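Local coordinates for putative transcriptional regulator (Streptomyces coelicolor, PDB 2ZB9), which probably binds regulatory DNA through a helix-turn-helix motif and controls transcription as a TetR-family regulator, at residues A42-F46 against E47-R51; S53-K57 against T58-K62; A93-L96 against A97-A101; G112-L115 against T116-G120; V161-Q164 against V165-D168. One frame throughout, in Å; residues are numbered along the deposited sequence.

In the fold
The five contacts are local and follow one another along the chain; none nests in or crosses another. Contact 1 closes the loop after helix 20-39 onto the start of helix 46-53, and contact 2 does the same between helix 46-53 and helix 57-63. These two touch, their centres about 10 Å apart, and together they make up most of the predicted helix-turn-helix motif. Contacts 3 and 4 close no loop: each is a turn inside a helix, 91-108 and 110-122, in the C-terminal part of the fold; contact 4 packs on helix 67-83. Contact 5 starts helix 163-179, its centre about 16 Å from that of contact 3. Contacts 4 and 5 both reach the second subunit.

Contact 1 (A42-F46 against E47-R51); sequences AQLTF and ERVAR
Leu44 lays its CD1 methyl against CG2 of Val49, 3.6 Å away, bridging the residue before the N-cap and the fourth residue after it. Its CG stands anti to the backbone N (chi1 -177°), which brings the branch back to the helix although the CA-CB bond sets off away from it. The pair is buried: Leu44 also meets Leu35, Leu70 and Ala71, while Val49 rests on Val28, Val32 and Leu70, so this apolar pair packs against helices 20-39 and 67-83.

Between the two lies Thr45, the N-cap. Its OG1 accepts from Arg48 N at 2.8 Å with an angle of 141°, although OG1 sits too near a neighbouring atom in the model and its exact place is less sure. Backbone bonds continue the turn: Val49 N donates to Thr45 O over 3.0 Å, and Ala50 N to Phe46 O over 2.8 Å.

Gln43 and Arg48 approach without bonding each other, the amide and guanidinium planes 68° apart. What gathers them is Glu39, whose carboxylate takes a hydrogen bond from Gln43 NE2 and a salt bridge from Arg48 NH2. Phe46 meets the Tyr61 ring, their planes at about 50°, and Glu47 OE1 pairs with Lys57 NZ. An N-cap threonine closed over by a hydrophobic staple thus opens the first helix of the predicted helix-turn-helix motif.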
loop_
_atom_site.group_PDB
_atom_site.type_symbol
_atom_site.label_atom_id
_atom_site.label_comp_id
_atom_site.label_asym_id
_atom_site.label_seq_id
_atom_site.Cartn_x
_atom_site.Cartn_y
_atom_site.Cartn_z
ATOM N N ALA A 42 -5.921 4.541 19.909
ATOM C CA ALA A 42 -6.700 5.609 20.526
ATOM C C ALA A 42 -6.557 5.589 22.051
ATOM O O ALA A 42 -6.614 6.631 22.703
ATOM C CB ALA A 42 -8.185 5.483 20.121
ATOM N N GLN A 43 -6.354 4.396 22.603
ATOM C CA GLN A 43 -6.206 4.218 24.043
ATOM C C GLN A 43 -4.818 4.568 24.567
ATOM O O GLN A 43 -4.638 4.773 25.771
ATOM C CB GLN A 43 -6.535 2.772 24.425
ATOM C CG GLN A 43 -8.013 2.419 24.359
ATOM C CD GLN A 43 -8.818 3.118 25.438
ATOM O OE1 GLN A 43 -9.338 4.223 25.236
ATOM N NE2 GLN A 43 -8.911 2.482 26.605
ATOM N N LEU A 44 -3.839 4.638 23.671
ATOM C CA LEU A 44 -2.478 4.950 24.077
ATOM C C LEU A 44 -2.291 6.417 24.453
ATOM O O LEU A 44 -2.593 7.313 23.663
ATOM C CB LEU A 44 -1.498 4.584 22.960
ATOM C CG LEU A 44 -0.010 4.785 23.261
ATOM C CD1 LEU A 44 0.415 3.844 24.382
ATOM C CD2 LEU A 44 0.814 4.516 21.998
ATOM N N THR A 45 -1.802 6.654 25.669
ATOM C CA THR A 45 -1.542 8.012 26.142
ATOM C C THR A 45 -0.235 8.030 26.934
ATOM O O THR A 45 0.168 7.020 27.515
ATOM C CB THR A 45 -2.654 8.536 27.088
ATOM O OG1 THR A 45 -2.630 7.782 28.304
ATOM C CG2 THR A 45 -4.032 8.419 26.442
ATOM N N PHE A 46 0.420 9.182 26.955
ATOM C CA PHE A 46 1.664 9.330 27.704
ATOM C C PHE A 46 1.387 9.130 29.197
ATOM O O PHE A 46 2.178 8.514 29.905
ATOM C CB PHE A 46 2.257 10.719 27.448
ATOM C CG PHE A 46 2.994 10.832 26.141
ATOM C CD1 PHE A 46 4.361 10.578 26.076
ATOM C CD2 PHE A 46 2.322 11.178 24.972
ATOM C CE1 PHE A 46 5.054 10.667 24.866
ATOM C CE2 PHE A 46 3.004 11.270 23.752
ATOM C CZ PHE A 46 4.374 11.014 23.699
ATOM N N GLU A 47 0.248 9.644 29.656
ATOM C CA GLU A 47 -0.153 9.525 31.059
ATOM C C GLU A 47 -0.361 8.066 31.446
ATOM O O GLU A 47 -0.041 7.650 32.561
ATOM C CB GLU A 47 -1.455 10.297 31.304
ATOM C CG GLU A 47 -1.307 11.562 32.142
ATOM C CD GLU A 47 -1.627 12.834 31.370
ATOM O OE1 GLU A 47 -1.720 13.913 32.003
ATOM O OE2 GLU A 47 -1.781 12.761 30.131
ATOM N N ARG A 48 -0.902 7.294 30.514
ATOM C CA ARG A 48 -1.167 5.879 30.734
ATOM C C ARG A 48 0.149 5.095 30.772
ATOM O O ARG A 48 0.355 4.235 31.632
ATOM C CB ARG A 48 -2.072 5.366 29.609
ATOM C CG ARG A 48 -2.509 3.921 29.722
ATOM C CD ARG A 48 -3.678 3.731 30.671
ATOM N NE ARG A 48 -4.069 2.326 30.715
ATOM C CZ ARG A 48 -4.883 1.739 29.845
ATOM N NH1 ARG A 48 -5.418 2.432 28.848
ATOM N NH2 ARG A 48 -5.146 0.441 29.962
ATOM N N VAL A 49 1.041 5.393 29.833
ATOM C CA VAL A 49 2.337 4.723 29.777
ATOM C C VAL A 49 3.171 5.060 31.014
ATOM O O VAL A 49 3.832 4.192 31.591
ATOM C CB VAL A 49 3.129 5.147 28.514
ATOM C CG1 VAL A 49 4.559 4.606 28.583
ATOM C CG2 VAL A 49 2.420 4.633 27.262
ATOM N N ALA A 50 3.143 6.325 31.419
ATOM C CA ALA A 50 3.903 6.751 32.584
ATOM C C ALA A 50 3.417 6.031 33.840
ATOM O O ALA A 50 4.222 5.606 34.663
ATOM C CB ALA A 50 3.783 8.255 32.764
ATOM N N ARG A 51 2.102 5.886 33.979
ATOM C CA ARG A 51 1.533 5.220 35.148
ATOM C C ARG A 51 1.885 3.741 35.177
ATOM O O ARG A 51 2.283 3.206 36.206
ATOM C CB ARG A 51 0.006 5.376 35.168
ATOM C CG ARG A 51 -0.661 4.752 36.396
ATOM C CD ARG A 51 -2.152 5.062 36.471
ATOM N NE ARG A 51 -2.901 4.467 35.367
ATOM C CZ ARG A 51 -3.120 3.163 35.226
ATOM N NH1 ARG A 51 -2.652 2.302 36.122
ATOM N NH2 ARG A 51 -3.804 2.717 34.180
#

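Contact 2 (S53-K57 against T58-K62); sequences SGVSK and TTLYK
Leu60 N donates to Ser56 O over 3.2 Å at 160°, with Thr59 N adding a weak bond to the same carbonyl, so the chain enters helix 57-63 directly behind its N-cap, Ser56. This is the turn and second helix of the predicted helix-turn-helix: Gly54, with phi at +89°, leaves the preceding helix, and Ser53 OG accepts from Val55 N in an ST turn. Val55 and Leu60 form a hydrophobic staple, CG1 to CD1 at 3.9 Å, backed by Val28 on helix 20-39.

Across the cap the Thr59 hydroxyl OG1 donates to Ser56 OG at 3.2 Å. The same Thr59 offers CB to Val55 CG1 from 3.8 Å, the two side chains crossing at about a right angle. With a glycine in place of Thr59, Ser56 OG would probably lose its hydroxyl partner, and Val55 would keep Leu60 but lose part of its packing.

On the other flank Lys57 and Tyr61 run side by side, with NZ taken by Glu47. CB of Lys57 lies over one face of the Tyr61 ring, and farther out its CE comes to 3.4 Å from Tyr61 OH.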
loop_
_atom_site.group_PDB
_atom_site.type_symbol
_atom_site.label_atom_id
_atom_site.label_comp_id
_atom_site.label_asym_id
_atom_site.label_seq_id
_atom_site.Cartn_x
_atom_site.Cartn_y
_atom_site.Cartn_z
ATOM N N SER A 53 4.374 2.143 33.551
ATOM C CA SER A 53 5.803 1.849 33.617
ATOM C C SER A 53 6.493 2.377 34.874
ATOM O O SER A 53 7.511 1.835 35.297
ATOM C CB SER A 53 6.508 2.419 32.386
ATOM O OG SER A 53 6.487 3.838 32.405
ATOM N N GLY A 54 5.947 3.436 35.459
ATOM C CA GLY A 54 6.553 4.015 36.647
ATOM C C GLY A 54 7.575 5.077 36.277
ATOM O O GLY A 54 8.272 5.609 37.135
ATOM N N VAL A 55 7.670 5.380 34.987
ATOM C CA VAL A 55 8.605 6.390 34.497
ATOM C C VAL A 55 7.822 7.678 34.242
ATOM O O VAL A 55 6.732 7.647 33.667
ATOM C CB VAL A 55 9.289 5.909 33.195
ATOM C CG1 VAL A 55 10.242 6.985 32.659
ATOM C CG2 VAL A 55 10.043 4.598 33.465
ATOM N N SER A 56 8.373 8.810 34.670
ATOM C CA SER A 56 7.697 10.095 34.515
ATOM C C SER A 56 7.470 10.509 33.067
ATOM O O SER A 56 8.240 10.155 32.178
ATOM C CB SER A 56 8.482 11.199 35.228
ATOM O OG SER A 56 9.722 11.427 34.576
ATOM N N LYS A 57 6.406 11.270 32.847
ATOM C CA LYS A 57 6.072 11.758 31.516
ATOM C C LYS A 57 7.197 12.625 30.967
ATOM O O LYS A 57 7.457 12.628 29.764
ATOM C CB LYS A 57 4.774 12.565 31.563
ATOM C CG LYS A 57 3.552 11.742 31.921
ATOM C CD LYS A 57 2.409 12.623 32.408
ATOM C CE LYS A 57 1.979 13.637 31.360
ATOM N NZ LYS A 57 0.954 14.570 31.914
ATOM N N THR A 58 7.864 13.354 31.858
ATOM C CA THR A 58 8.971 14.226 31.475
ATOM C C THR A 58 9.973 13.449 30.637
ATOM O O THR A 58 10.395 13.894 29.573
ATOM C CB THR A 58 9.701 14.778 32.716
ATOM O OG1 THR A 58 8.810 15.625 33.451
ATOM C CG2 THR A 58 10.935 15.572 32.306
ATOM N N THR A 59 10.350 12.282 31.135
ATOM C CA THR A 59 11.296 11.427 30.441
ATOM C C THR A 59 10.669 10.910 29.143
ATOM O O THR A 59 11.330 10.849 28.108
ATOM C CB THR A 59 11.688 10.241 31.329
ATOM O OG1 THR A 59 12.146 10.732 32.596
ATOM C CG2 THR A 59 12.786 9.435 30.679
ATOM N N LEU A 60 9.390 10.550 29.207
ATOM C CA LEU A 60 8.669 10.043 28.042
ATOM C C LEU A 60 8.670 11.066 26.907
ATOM O O LEU A 60 9.002 10.745 25.765
ATOM C CB LEU A 60 7.231 9.700 28.435
ATOM C CG LEU A 60 6.868 8.263 28.827
ATOM C CD1 LEU A 60 8.010 7.568 29.553
ATOM C CD2 LEU A 60 5.610 8.301 29.673
ATOM N N TYR A 61 8.307 12.300 27.229
ATOM C CA TYR A 61 8.272 13.371 26.240
ATOM C C TYR A 61 9.627 13.572 25.561
ATOM O O TYR A 61 9.692 13.896 24.375
ATOM C CB TYR A 61 7.816 14.674 26.906
ATOM C CG TYR A 61 6.341 14.710 27.263
ATOM C CD1 TYR A 61 5.881 15.493 28.322
ATOM C CD2 TYR A 61 5.407 13.977 26.536
ATOM C CE1 TYR A 61 4.524 15.542 28.651
ATOM C CE2 TYR A 61 4.046 14.019 26.852
ATOM C CZ TYR A 61 3.613 14.803 27.913
ATOM O OH TYR A 61 2.272 14.844 28.237
ATOM N N LYS A 62 10.707 13.367 26.305
ATOM C CA LYS A 62 12.053 13.528 25.756
ATOM C C LYS A 62 12.376 12.488 24.689
ATOM O O LYS A 62 12.996 12.802 23.669
ATOM C CB LYS A 62 13.109 13.413 26.859
ATOM C CG LYS A 62 13.054 14.472 27.940
ATOM C CD LYS A 62 14.187 14.231 28.927
ATOM C CE LYS A 62 14.144 15.182 30.110
ATOM N NZ LYS A 62 15.243 14.846 31.061
#

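Contact 3 (A93-L96 against A97-A101); sequences ADLL and AQLRA
One turn inside helix 91-108, in the C-terminal domain of the TetR-like fold, pairs Leu96 with Arg100 and Leu95 with Leu99, each four residues apart. The backbone supplies the frame: Leu99 N donates to Leu95 O at 2.9 Å and Arg100 N to Leu96 O at 3.0 Å.

Leu96 and Arg100 point the same way and lie alongside each other. The arginine chain is extended from CG to NE (chi2 165°, chi3 -176°), carrying its guanidinium over the leucine: Leu96 CG stands 3.9 Å above one face of the group, offset toward its rim. The contact is thus apolar carbon against a flat cation. The polar end is held by helix 187-199, where NE forms a salt bridge with Asp187 and NH2 a hydrogen bond with Thr191.

In this all-helical bundle the turn has a second, inward side. There Leu95 CG and Leu99 CD2 are 4.2 Å apart, a loose touch, and both leucines lean on Trp171 of helix 163-179, with Leu95 also meeting Leu148.

The polar side chains Asp94 and Gln98 are held by neighbouring parts of the fold. Asp94 sends OD2 to Arg147 and OD1 to Thr88. Gln98, whose N donates to Asp94 O, bends at chi2 (-72°) and spreads its amide between Trp171 NE1, which OE1 accepts from, and the carbonyl of Leu83, which NE2 donates to.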
loop_
_atom_site.group_PDB
_atom_site.type_symbol
_atom_site.label_atom_id
_atom_site.label_comp_id
_atom_site.label_asym_id
_atom_site.label_seq_id
_atom_site.Cartn_x
_atom_site.Cartn_y
_atom_site.Cartn_z
ATOM N N ALA A 93 12.106 -20.746 1.278
ATOM C CA ALA A 93 11.538 -21.174 2.551
ATOM C C ALA A 93 11.498 -20.046 3.570
ATOM O O ALA A 93 10.489 -19.849 4.242
ATOM C CB ALA A 93 12.334 -22.346 3.113
ATOM N N ASP A 94 12.594 -19.302 3.684
ATOM C CA ASP A 94 12.655 -18.203 4.645
ATOM C C ASP A 94 11.648 -17.103 4.317
ATOM O O ASP A 94 10.966 -16.586 5.205
ATOM C CB ASP A 94 14.070 -17.617 4.699
ATOM C CG ASP A 94 15.112 -18.637 5.128
ATOM O OD1 ASP A 94 14.737 -19.671 5.726
ATOM O OD2 ASP A 94 16.312 -18.400 4.882
ATOM N N LEU A 95 11.552 -16.755 3.038
ATOM C CA LEU A 95 10.619 -15.725 2.590
ATOM C C LEU A 95 9.174 -16.152 2.893
ATOM O O LEU A 95 8.364 -15.343 3.355
ATOM C CB LEU A 95 10.809 -15.484 1.086
ATOM C CG LEU A 95 11.049 -14.066 0.540
ATOM C CD1 LEU A 95 11.913 -13.235 1.480
ATOM C CD2 LEU A 95 11.721 -14.185 -0.826
ATOM N N LEU A 96 8.853 -17.421 2.646
ATOM C CA LEU A 96 7.504 -17.926 2.918
ATOM C C LEU A 96 7.232 -17.866 4.415
ATOM O O LEU A 96 6.158 -17.456 4.846
ATOM C CB LEU A 96 7.339 -19.379 2.450
ATOM C CG LEU A 96 6.736 -19.800 1.100
ATOM C CD1 LEU A 96 5.992 -18.650 0.427
ATOM C CD2 LEU A 96 7.841 -20.320 0.212
ATOM N N ALA A 97 8.211 -18.272 5.212
ATOM C CA ALA A 97 8.046 -18.256 6.665
ATOM C C ALA A 97 7.835 -16.844 7.200
ATOM O O ALA A 97 6.990 -16.628 8.062
ATOM C CB ALA A 97 9.259 -18.890 7.342
ATOM N N GLN A 98 8.591 -15.880 6.685
ATOM C CA GLN A 98 8.459 -14.500 7.154
ATOM C C GLN A 98 7.152 -13.863 6.680
ATOM O O GLN A 98 6.479 -13.191 7.454
ATOM C CB GLN A 98 9.661 -13.667 6.691
ATOM C CG GLN A 98 9.893 -12.358 7.451
ATOM C CD GLN A 98 8.865 -11.290 7.140
ATOM O OE1 GLN A 98 8.258 -11.293 6.073
ATOM N NE2 GLN A 98 8.685 -10.351 8.065
ATOM N N LEU A 99 6.790 -14.070 5.417
ATOM C CA LEU A 99 5.550 -13.501 4.888
ATOM C C LEU A 99 4.332 -14.076 5.618
ATOM O O LEU A 99 3.323 -13.387 5.786
ATOM C CB LEU A 99 5.392 -13.774 3.382
ATOM C CG LEU A 99 5.799 -12.773 2.289
ATOM C CD1 LEU A 99 5.477 -11.345 2.732
ATOM C CD2 LEU A 99 7.266 -12.912 1.978
ATOM N N ARG A 100 4.417 -15.336 6.042
ATOM C CA ARG A 100 3.297 -15.953 6.763
ATOM C C ARG A 100 3.159 -15.385 8.171
ATOM O O ARG A 100 2.048 -15.154 8.647
ATOM C CB ARG A 100 3.455 -17.474 6.808
ATOM C CG ARG A 100 3.005 -18.139 5.509
ATOM C CD ARG A 100 3.477 -19.580 5.374
ATOM N NE ARG A 100 3.081 -20.098 4.066
ATOM C CZ ARG A 100 3.627 -21.148 3.459
ATOM N NH1 ARG A 100 4.612 -21.828 4.032
ATOM N NH2 ARG A 100 3.189 -21.507 2.259
ATOM N N ALA A 101 4.283 -15.152 8.840
ATOM C CA ALA A 101 4.234 -14.571 10.177
ATOM C C ALA A 101 3.687 -13.141 10.026
ATOM O O ALA A 101 2.896 -12.668 10.846
ATOM C CB ALA A 101 5.633 -14.559 10.797
#

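Contact 4 (G112-L115 against T116-G120); sequences GRIL and TELIG
Arg113 and Glu117 form a salt bridge across one turn of helix 110-122, with NH2 of the arginine modelled 2.5 Å from OE2 of the glutamate. That spacing is short and the neighbouring atoms are crowded, so the exact distance is doubtful, but the pairing is plain. The guanidinium and carboxylate planes stand 46° apart, and the groups meet obliquely. The arginine reaches its partner by folding, bent at chi2 (-97°) and chi3, which brings the edge of the guanidinium to Glu117 CB, in the plane of the group. Glu117 by contrast extends beyond CG. With a serine in place of Arg113, the Glu117 carboxylate would probably lose its facing positive charge within this turn and be set free to swing.

Beneath the pair runs an ordinary alpha-helical ladder, Glu117 N donating to Arg113 O at 3.0 Å. The helix lies in the C-terminal domain of a TetR-type fold, in contact with helix 67-83, helix 126-153 and the second subunit. Thr116 OG1, placed between its own backbone N and carbonyl carbon (chi1 56°), lies 3.1 Å from both Gly112 O and Arg113 O, within bonding reach of either. On the buried flank Ile114 CG2 meets Leu118 CD1 at 4.2 Å. Ile114 CG1 also lies 3.8 Å above one face of the Arg113 guanidinium.

Farther out, Ile114 touches Tyr75 and Leu118 touches Leu72, both of helix 67-83, and Arg113 and Ile114 meet Thr41 in the loop before helix 46-53. Leu115 is set among Tyr132, Tyr136 and Tyr175, while Gln123 of the second subunit packs on Thr116 and Glu117.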
loop_
_atom_site.group_PDB
_atom_site.type_symbol
_atom_site.label_atom_id
_atom_site.label_comp_id
_atom_site.label_asym_id
_atom_site.label_seq_id
_atom_site.Cartn_x
_atom_site.Cartn_y
_atom_site.Cartn_z
ATOM N N GLY A 112 -2.648 -5.510 12.602
ATOM C CA GLY A 112 -2.985 -5.163 11.232
ATOM C C GLY A 112 -3.746 -3.856 11.159
ATOM O O GLY A 112 -3.371 -2.942 10.423
ATOM N N ARG A 113 -4.821 -3.761 11.932
ATOM C CA ARG A 113 -5.640 -2.557 11.958
ATOM C C ARG A 113 -4.859 -1.355 12.484
ATOM O O ARG A 113 -4.973 -0.247 11.952
ATOM C CB ARG A 113 -6.889 -2.807 12.809
ATOM C CG ARG A 113 -7.740 -1.578 13.107
ATOM C CD ARG A 113 -7.410 -0.986 14.486
ATOM N NE ARG A 113 -6.830 0.354 14.396
ATOM C CZ ARG A 113 -6.441 1.084 15.441
ATOM N NH1 ARG A 113 -6.563 0.611 16.677
ATOM N NH2 ARG A 113 -5.932 2.294 15.247
ATOM N N ILE A 114 -4.070 -1.572 13.530
ATOM C CA ILE A 114 -3.270 -0.504 14.116
ATOM C C ILE A 114 -2.380 0.149 13.058
ATOM O O ILE A 114 -2.361 1.370 12.904
ATOM C CB ILE A 114 -2.368 -1.053 15.260
ATOM C CG1 ILE A 114 -3.198 -1.263 16.527
ATOM C CG2 ILE A 114 -1.191 -0.107 15.515
ATOM C CD1 ILE A 114 -2.447 -2.001 17.628
ATOM N N LEU A 115 -1.648 -0.677 12.321
ATOM C CA LEU A 115 -0.737 -0.178 11.296
ATOM C C LEU A 115 -1.440 0.466 10.098
ATOM O O LEU A 115 -1.039 1.541 9.647
ATOM C CB LEU A 115 0.168 -1.325 10.839
ATOM C CG LEU A 115 1.614 -1.039 10.440
ATOM C CD1 LEU A 115 2.315 -0.216 11.509
ATOM C CD2 LEU A 115 2.329 -2.364 10.244
ATOM N N THR A 116 -2.487 -0.177 9.584
ATOM C CA THR A 116 -3.214 0.368 8.433
ATOM C C THR A 116 -3.870 1.710 8.753
ATOM O O THR A 116 -3.977 2.581 7.886
ATOM C CB THR A 116 -4.312 -0.602 7.916
ATOM O OG1 THR A 116 -5.212 -0.929 8.980
ATOM C CG2 THR A 116 -3.694 -1.876 7.374
ATOM N N GLU A 117 -4.311 1.886 9.991
ATOM C CA GLU A 117 -4.934 3.147 10.367
ATOM C C GLU A 117 -3.892 4.240 10.522
ATOM O O GLU A 117 -4.191 5.414 10.318
ATOM C CB GLU A 117 -5.759 2.989 11.650
ATOM C CG GLU A 117 -7.019 2.151 11.430
ATOM C CD GLU A 117 -8.004 2.225 12.588
ATOM O OE1 GLU A 117 -9.062 1.558 12.514
ATOM O OE2 GLU A 117 -7.722 2.949 13.568
ATOM N N LEU A 118 -2.666 3.863 10.878
ATOM C CA LEU A 118 -1.595 4.851 11.005
ATOM C C LEU A 118 -1.158 5.261 9.594
ATOM O O LEU A 118 -0.846 6.427 9.337
ATOM C CB LEU A 118 -0.410 4.262 11.775
ATOM C CG LEU A 118 -0.592 4.179 13.294
ATOM C CD1 LEU A 118 0.548 3.380 13.920
ATOM C CD2 LEU A 118 -0.634 5.594 13.864
ATOM N N ILE A 119 -1.132 4.294 8.681
ATOM C CA ILE A 119 -0.768 4.573 7.298
ATOM C C ILE A 119 -1.820 5.535 6.747
ATOM O O ILE A 119 -1.502 6.499 6.047
ATOM C CB ILE A 119 -0.771 3.281 6.452
ATOM C CG1 ILE A 119 0.390 2.377 6.885
ATOM C CG2 ILE A 119 -0.656 3.618 4.959
ATOM C CD1 ILE A 119 0.335 0.984 6.299
ATOM N N GLY A 120 -3.077 5.270 7.085
ATOM C CA GLY A 120 -4.156 6.118 6.619
ATOM C C GLY A 120 -4.031 7.540 7.122
ATOM O O GLY A 120 -4.130 8.490 6.348
#

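Contact 5 (V161-Q164 against V165-D168); sequences VDVQ and VLVD
Val161 CG1 meets Leu166 CD1 at 3.9 Å, the two side chains crossing at about a right angle in an apolar contact. Beside them Val165 CG2 lies 3.8 Å from Asp162 CB, a methyl laid against the stem of the capping residue.

Hydrogen bonds start the helix. Asp162 is the N-cap; with CG anti to its own N (chi1 -176°), its carboxylate folds over the first turn. OD1 accepts from Gln164 N at 3.0 Å, the donor coming from above the carboxylate plane, 39° out of it. Val165 N gives a weak bond to Asp162 O, and a regular one follows from Val167 N to Val163 O at 3.1 Å.

The polar ends of Gln164 and Asp168 find their partners on helix 126-153 and the second subunit. Arg141 of that helix binds both Gln164 OE1 and Asp168 OD1. Asp168 also pairs through OD2 with Arg177 of the second subunit and through OD1 with His176 of that subunit, so this buried carboxylate is gripped by two arginines and a histidine, which would probably stabilise its negative charge. An aspartate N-cap sealed by a hydrophobic staple is a classic helix start, set here at the subunit interface of a TetR-family dimer.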
loop_
_atom_site.group_PDB
_atom_site.type_symbol
_atom_site.label_atom_id
_atom_site.label_comp_id
_atom_site.label_asym_id
_atom_site.label_seq_id
_atom_site.Cartn_x
_atom_site.Cartn_y
_atom_site.Cartn_z
ATOM N N VAL A 161 19.425 -7.874 -9.865
ATOM C CA VAL A 161 18.098 -7.568 -9.358
ATOM C C VAL A 161 18.170 -6.556 -8.220
ATOM O O VAL A 161 19.004 -6.665 -7.320
ATOM C CB VAL A 161 17.376 -8.858 -8.878
ATOM C CG1 VAL A 161 16.124 -8.511 -8.089
ATOM C CG2 VAL A 161 16.997 -9.713 -10.085
ATOM N N ASP A 162 17.300 -5.556 -8.286
ATOM C CA ASP A 162 17.228 -4.516 -7.268
ATOM C C ASP A 162 16.313 -5.046 -6.167
ATOM O O ASP A 162 15.100 -5.163 -6.366
ATOM C CB ASP A 162 16.622 -3.249 -7.868
ATOM C CG ASP A 162 16.605 -2.091 -6.894
ATOM O OD1 ASP A 162 16.753 -2.321 -5.676
ATOM O OD2 ASP A 162 16.423 -0.942 -7.350
ATOM N N VAL A 163 16.886 -5.358 -5.010
ATOM C CA VAL A 163 16.104 -5.901 -3.901
ATOM C C VAL A 163 15.027 -4.966 -3.348
ATOM O O VAL A 163 14.017 -5.424 -2.829
ATOM C CB VAL A 163 17.030 -6.370 -2.746
ATOM C CG1 VAL A 163 17.918 -7.494 -3.239
ATOM C CG2 VAL A 163 17.874 -5.213 -2.231
ATOM N N GLN A 164 15.230 -3.660 -3.458
ATOM C CA GLN A 164 14.231 -2.716 -2.968
ATOM C C GLN A 164 12.928 -2.863 -3.741
ATOM O O GLN A 164 11.846 -2.677 -3.184
ATOM C CB GLN A 164 14.736 -1.277 -3.084
ATOM C CG GLN A 164 15.632 -0.843 -1.930
ATOM C CD GLN A 164 14.969 -1.030 -0.580
ATOM O OE1 GLN A 164 13.744 -0.985 -0.465
ATOM N NE2 GLN A 164 15.777 -1.226 0.455
ATOM N N VAL A 165 13.026 -3.193 -5.027
ATOM C CA VAL A 165 11.828 -3.381 -5.839
ATOM C C VAL A 165 11.089 -4.614 -5.323
ATOM O O VAL A 165 9.867 -4.613 -5.214
ATOM C CB VAL A 165 12.172 -3.594 -7.343
ATOM C CG1 VAL A 165 10.876 -3.841 -8.150
ATOM C CG2 VAL A 165 12.918 -2.379 -7.893
ATOM N N LEU A 166 11.837 -5.669 -5.010
ATOM C CA LEU A 166 11.231 -6.906 -4.513
ATOM C C LEU A 166 10.408 -6.632 -3.262
ATOM O O LEU A 166 9.318 -7.169 -3.093
ATOM C CB LEU A 166 12.307 -7.945 -4.190
ATOM C CG LEU A 166 13.224 -8.381 -5.334
ATOM C CD1 LEU A 166 14.210 -9.423 -4.813
ATOM C CD2 LEU A 166 12.393 -8.965 -6.482
ATOM N N VAL A 167 10.942 -5.797 -2.379
ATOM C CA VAL A 167 10.233 -5.452 -1.158
ATOM C C VAL A 167 8.800 -5.013 -1.462
ATOM O O VAL A 167 7.856 -5.429 -0.791
ATOM C CB VAL A 167 10.958 -4.319 -0.396
ATOM C CG1 VAL A 167 10.122 -3.885 0.800
ATOM C CG2 VAL A 167 12.339 -4.791 0.058
ATOM N N ASP A 168 8.633 -4.172 -2.477
ATOM C CA ASP A 168 7.305 -3.691 -2.843
ATOM C C ASP A 168 6.454 -4.751 -3.522
ATOM O O ASP A 168 5.228 -4.668 -3.504
ATOM C CB ASP A 168 7.427 -2.475 -3.758
ATOM C CG ASP A 168 8.035 -1.285 -3.048
ATOM O OD1 ASP A 168 7.368 -0.737 -2.137
ATOM O OD2 ASP A 168 9.176 -0.914 -3.393
#